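Local structure of Bpsl2520 (Burkholderia pseudomallei K96243, 6F03) at residues D48-I53 against Q127-A132; A76-A81 against K102-K107. The protein is a putative exported protein and secreted antigen of the DUF2059 family, all-helical and paired with a second copy, whose biochemical function is not known. All coordinates share one frame; numbering follows the deposited sequence.

Interaction 1 (D48-I53 against Q127-A132); sequences DLLDAI and QAQYDA
A buried helix-to-helix contact, made through carbon atoms, joins Leu50, in the last turn of helix 40-52, to Gln129 and Tyr130 in the middle of helix 119-136. The two backbones come closest at Leu50 and Gln129, with 8.1 Å between their CA atoms, and the side chain of Leu50 bridges that gap. Its two methyls part company at CG. Leu50 CD1 sits over one face of the Tyr130 ring, 3.6 Å from the centroid and 28° off the ring normal, a CH-pi contact displaced toward the rim. The nearest ring atom is Tyr130 CE1, 3.3 Å from Leu50 CD1. The other methyl meets the aliphatic root of Gln129, with Leu50 CD2 4.1 Å from Gln129 CB. In this all-helical chain the contact thus ties helix 40-52 to helix 119-136, more than 70 residues later and partly within the DUF2059 region. The CA-CB bond of Leu50 points toward helix 119-136; chi1 of -69° sets CG opposite the carbonyl carbon, and from there the methyls divide between the ring and Gln129. Lys43 makes a cation-pi contact with the same ring, and Ile46 and Lys47 also touch Tyr130. Gln129 continues the packing onto Ala55 and Val59 of helix 55-84 and onto Val168 of the second subunit.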
loop_
_atom_site.group_PDB
_atom_site.type_symbol
_atom_site.label_atom_id
_atom_site.label_comp_id
_atom_site.label_asym_id
_atom_site.label_seq_id
_atom_site.Cartn_x
_atom_site.Cartn_y
_atom_site.Cartn_z
ATOM N N ASP B 48 -12.908 -12.340 22.157
ATOM C CA ASP B 48 -12.096 -11.597 23.121
ATOM C C ASP B 48 -10.855 -10.982 22.473
ATOM O O ASP B 48 -10.472 -9.856 22.811
ATOM C CB ASP B 48 -11.714 -12.480 24.303
ATOM C CG ASP B 48 -12.885 -12.713 25.251
ATOM O OD1 ASP B 48 -13.913 -12.008 25.107
ATOM O OD2 ASP B 48 -12.771 -13.573 26.156
ATOM N N LEU B 49 -10.220 -11.682 21.529
ATOM C CA LEU B 49 -9.060 -11.096 20.865
ATOM C C LEU B 49 -9.456 -9.863 20.062
ATOM O O LEU B 49 -8.778 -8.838 20.113
ATOM C CB LEU B 49 -8.374 -12.122 19.967
ATOM C CG LEU B 49 -7.135 -11.581 19.245
ATOM C CD1 LEU B 49 -6.235 -10.912 20.224
ATOM C CD2 LEU B 49 -6.377 -12.681 18.540
ATOM N N LEU B 50 -10.549 -9.956 19.293
ATOM C CA LEU B 50 -11.015 -8.820 18.494
ATOM C C LEU B 50 -11.310 -7.598 19.367
ATOM O O LEU B 50 -11.009 -6.461 18.985
ATOM C CB LEU B 50 -12.256 -9.227 17.696
ATOM C CG LEU B 50 -11.985 -10.239 16.557
ATOM C CD1 LEU B 50 -13.263 -10.605 15.815
ATOM C CD2 LEU B 50 -10.930 -9.688 15.608
ATOM N N ASP B 51 -11.910 -7.811 20.535
ATOM C CA ASP B 51 -12.127 -6.712 21.476
ATOM C C ASP B 51 -10.804 -6.082 21.926
ATOM O O ASP B 51 -10.685 -4.857 22.018
ATOM C CB ASP B 51 -12.925 -7.230 22.675
ATOM C CG ASP B 51 -13.226 -6.156 23.690
ATOM O OD1 ASP B 51 -14.038 -5.254 23.360
ATOM O OD2 ASP B 51 -12.663 -6.223 24.819
ATOM N N ALA B 52 -9.792 -6.904 22.200
ATOM C CA ALA B 52 -8.532 -6.388 22.723
ATOM C C ALA B 52 -7.742 -5.599 21.678
ATOM O O ALA B 52 -6.945 -4.725 22.040
ATOM C CB ALA B 52 -7.676 -7.544 23.275
ATOM N N ILE B 53 -7.899 -5.902 20.388
ATOM C CA ILE B 53 -7.162 -5.141 19.382
ATOM C C ILE B 53 -8.013 -4.000 18.828
ATOM O O ILE B 53 -7.637 -3.362 17.837
ATOM C CB ILE B 53 -6.671 -6.061 18.249
ATOM C CG1 ILE B 53 -7.849 -6.648 17.464
ATOM C CG2 ILE B 53 -5.803 -7.193 18.814
ATOM C CD1 ILE B 53 -7.417 -7.483 16.210
ATOM N N GLN B 127 -17.036 -10.529 10.085
ATOM C CA GLN B 127 -16.951 -11.956 9.782
ATOM C C GLN B 127 -15.622 -12.306 9.111
ATOM O O GLN B 127 -15.047 -13.364 9.379
ATOM C CB GLN B 127 -18.122 -12.397 8.908
ATOM C CG GLN B 127 -18.060 -13.873 8.535
ATOM C CD GLN B 127 -18.331 -14.786 9.724
ATOM O OE1 GLN B 127 -17.435 -15.509 10.193
ATOM N NE2 GLN B 127 -19.576 -14.771 10.212
ATOM N N ALA B 128 -15.113 -11.431 8.244
ATOM C CA ALA B 128 -13.828 -11.715 7.612
ATOM C C ALA B 128 -12.693 -11.754 8.634
ATOM O O ALA B 128 -11.769 -12.563 8.510
ATOM C CB ALA B 128 -13.537 -10.685 6.516
ATOM N N GLN B 129 -12.749 -10.911 9.670
ATOM C CA GLN B 129 -11.714 -10.966 10.702
ATOM C C GLN B 129 -11.786 -12.266 11.493
ATOM O O GLN B 129 -10.751 -12.901 11.746
ATOM C CB GLN B 129 -11.822 -9.752 11.633
ATOM C CG GLN B 129 -11.442 -8.422 10.970
ATOM C CD GLN B 129 -11.781 -7.198 11.842
ATOM O OE1 GLN B 129 -12.834 -7.155 12.490
ATOM N NE2 GLN B 129 -10.873 -6.215 11.871
ATOM N N TYR B 130 -12.991 -12.699 11.884
ATOM C CA TYR B 130 -13.100 -13.996 12.551
ATOM C C TYR B 130 -12.473 -15.089 11.700
ATOM O O TYR B 130 -11.655 -15.887 12.186
ATOM C CB TYR B 130 -14.565 -14.355 12.834
ATOM C CG TYR B 130 -15.111 -13.841 14.143
ATOM C CD1 TYR B 130 -15.649 -12.546 14.251
ATOM C CD2 TYR B 130 -15.095 -14.643 15.278
ATOM C CE1 TYR B 130 -16.157 -12.067 15.469
ATOM C CE2 TYR B 130 -15.587 -14.182 16.497
ATOM C CZ TYR B 130 -16.113 -12.897 16.588
ATOM O OH TYR B 130 -16.600 -12.460 17.802
ATOM N N ASP B 131 -12.869 -15.147 10.421
ATOM C CA ASP B 131 -12.405 -16.208 9.528
ATOM C C ASP B 131 -10.893 -16.149 9.342
ATOM O O ASP B 131 -10.209 -17.183 9.402
ATOM C CB ASP B 131 -13.130 -16.113 8.178
ATOM C CG ASP B 131 -14.620 -16.477 8.281
ATOM O OD1 ASP B 131 -14.996 -17.175 9.257
ATOM O OD2 ASP B 131 -15.421 -16.044 7.398
ATOM N N ALA B 132 -10.339 -14.946 9.160
ATOM C CA ALA B 132 -8.890 -14.860 8.994
ATOM C C ALA B 132 -8.148 -15.350 10.249
ATOM O O ALA B 132 -7.154 -16.081 10.142
ATOM C CB ALA B 132 -8.482 -13.427 8.660
#

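Interaction 2 (A76-A81 against K102-K107)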
loop_
_atom_site.group_PDB
_atom_site.type_symbol
_atom_site.label_atom_id
_atom_site.label_comp_id
_atom_site.label_asym_id
_atom_site.label_seq_id
_atom_site.Cartn_x
_atom_site.Cartn_y
_atom_site.Cartn_z
ATOM N N ALA B 76 -10.918 6.796 -14.520
ATOM C CA ALA B 76 -10.808 5.670 -15.446
ATOM C C ALA B 76 -12.170 5.080 -15.780
ATOM O O ALA B 76 -12.379 4.620 -16.910
ATOM C CB ALA B 76 -9.883 4.590 -14.887
ATOM N N ILE B 77 -13.103 5.066 -14.823
ATOM C CA ILE B 77 -14.430 4.535 -15.122
ATOM C C ILE B 77 -15.197 5.495 -16.038
ATOM O O ILE B 77 -15.921 5.063 -16.943
ATOM C CB ILE B 77 -15.218 4.243 -13.834
ATOM C CG1 ILE B 77 -14.481 3.231 -12.936
ATOM C CG2 ILE B 77 -16.612 3.696 -14.166
ATOM C CD1 ILE B 77 -15.122 3.094 -11.551
ATOM N N LEU B 78 -15.067 6.804 -15.807
ATOM C CA LEU B 78 -15.729 7.771 -16.676
ATOM C C LEU B 78 -15.157 7.717 -18.086
ATOM O O LEU B 78 -15.905 7.790 -19.073
ATOM C CB LEU B 78 -15.608 9.180 -16.098
ATOM C CG LEU B 78 -16.244 10.275 -16.970
ATOM C CD1 LEU B 78 -17.712 9.992 -17.255
ATOM C CD2 LEU B 78 -16.078 11.641 -16.339
ATOM N N SER B 79 -13.838 7.568 -18.200
ATOM C CA SER B 79 -13.227 7.363 -19.505
ATOM C C SER B 79 -13.809 6.129 -20.202
ATOM O O SER B 79 -14.148 6.179 -21.389
ATOM C CB SER B 79 -11.711 7.251 -19.346
ATOM O OG SER B 79 -11.076 7.024 -20.587
ATOM N N ASP B 80 -13.946 5.008 -19.479
ATOM C CA ASP B 80 -14.533 3.814 -20.097
ATOM C C ASP B 80 -15.979 4.047 -20.540
ATOM O O ASP B 80 -16.383 3.588 -21.612
ATOM C CB ASP B 80 -14.474 2.599 -19.160
ATOM C CG ASP B 80 -13.092 1.956 -19.093
ATOM O OD1 ASP B 80 -12.226 2.257 -19.942
ATOM O OD2 ASP B 80 -12.893 1.089 -18.225
ATOM N N ALA B 81 -16.790 4.700 -19.708
ATOM C CA ALA B 81 -18.173 4.949 -20.099
ATOM C C ALA B 81 -18.246 5.828 -21.346
ATOM O O ALA B 81 -19.159 5.674 -22.167
ATOM C CB ALA B 81 -18.945 5.595 -18.954
ATOM N N LYS B 102 -15.144 18.731 -15.704
ATOM C CA LYS B 102 -15.463 19.813 -14.781
ATOM C C LYS B 102 -16.651 19.498 -13.881
ATOM O O LYS B 102 -16.663 19.904 -12.714
ATOM C CB LYS B 102 -15.737 21.111 -15.559
ATOM N N ASN B 103 -17.646 18.779 -14.395
ATOM C CA ASN B 103 -18.888 18.512 -13.679
ATOM C C ASN B 103 -19.048 17.055 -13.267
ATOM O O ASN B 103 -19.387 16.773 -12.114
ATOM C CB ASN B 103 -20.086 18.927 -14.545
ATOM C CG ASN B 103 -20.042 20.394 -14.953
ATOM O OD1 ASN B 103 -19.378 21.212 -14.313
ATOM N ND2 ASN B 103 -20.740 20.728 -16.040
ATOM N N ALA B 104 -18.805 16.115 -14.183
ATOM C CA ALA B 104 -19.104 14.715 -13.904
ATOM C C ALA B 104 -18.133 14.123 -12.884
ATOM O O ALA B 104 -18.549 13.419 -11.959
ATOM C CB ALA B 104 -19.069 13.910 -15.201
ATOM N N VAL B 105 -16.834 14.395 -13.041
ATOM C CA VAL B 105 -15.839 13.784 -12.160
ATOM C C VAL B 105 -16.063 14.191 -10.709
ATOM O O VAL B 105 -16.131 13.301 -9.845
ATOM C CB VAL B 105 -14.421 14.111 -12.663
ATOM C CG1 VAL B 105 -13.376 13.724 -11.626
ATOM C CG2 VAL B 105 -14.159 13.403 -13.997
ATOM N N PRO B 106 -16.219 15.476 -10.374
ATOM C CA PRO B 106 -16.506 15.828 -8.974
ATOM C C PRO B 106 -17.769 15.169 -8.445
ATOM O O PRO B 106 -17.830 14.817 -7.258
ATOM C CB PRO B 106 -16.653 17.359 -9.026
ATOM C CG PRO B 106 -15.902 17.776 -10.248
ATOM C CD PRO B 106 -16.098 16.665 -11.235
ATOM N N LYS B 107 -18.789 15.013 -9.294
ATOM C CA LYS B 107 -20.035 14.384 -8.865
ATOM C C LYS B 107 -19.869 12.875 -8.682
ATOM O O LYS B 107 -20.462 12.286 -7.768
ATOM C CB LYS B 107 -21.129 14.688 -9.883
ATOM C CG LYS B 107 -22.480 14.044 -9.621
ATOM C CD LYS B 107 -23.469 14.519 -10.681
ATOM C CE LYS B 107 -24.865 13.951 -10.492
ATOM N NZ LYS B 107 -25.787 14.490 -11.551
#
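Leu78 meets Ala104 and Val105 where two successive helices, 55-84 and 90-111, come together, and it does so with a single methyl, CD2. Along 76-81, Ile77 packs against Thr184 of the second subunit, as Asp80 and Ala81 do against its Arg185 and Asp189. At Leu78 the helices are nearest, 7.5 Å from its CA to that of Val105. The CA-CB bond of Leu78 points toward helix 90-111, and chi1 of 178° carries CG on in an extended direction, opposite the backbone N. The methyl then reaches both neighbours: Leu78 CD2 lies 3.5 Å from Val105 CG2, and the same CD2 lies 3.9 Å from Ala104 CB. Val105 presents the branch that stands beside its own backbone N.

The two helices cross steeply here rather than running antiparallel. On helix 90-111 a wider pi-type turn occupies 102-104 and a kink follows at Pro106, whose N makes no bond to the preceding turn. Leu100 and Leu108 of that helix also touch Leu78, as does Val192 of the second subunit. Lys107 NZ, on the same helix, forms a salt bridge with Glu191 of the second subunit. Between 76-81 and 102-107 themselves there is no hydrogen bond, which implies that their attachment depends on the packing of methyl groups.

Both contacts are buried and made through carbon atoms, and each hangs on one leucine, yet they lie on opposite sides of the chain's centre, 38 Å apart between centres and about 23 Å between nearest atoms. Interaction 1 closes a long excursion of the chain, and interaction 2, within that excursion, joins two successive helices. They hold no helix in common, though helix 55-84, which carries one side of interaction 2, also touches Leu50 and Gln129 of interaction 1. Their chemistry differs: interaction 1 buries 149 Å² and uses an aromatic face, whereas interaction 2 buries 98 Å² between aliphatic methyls. Both also touch the second subunit.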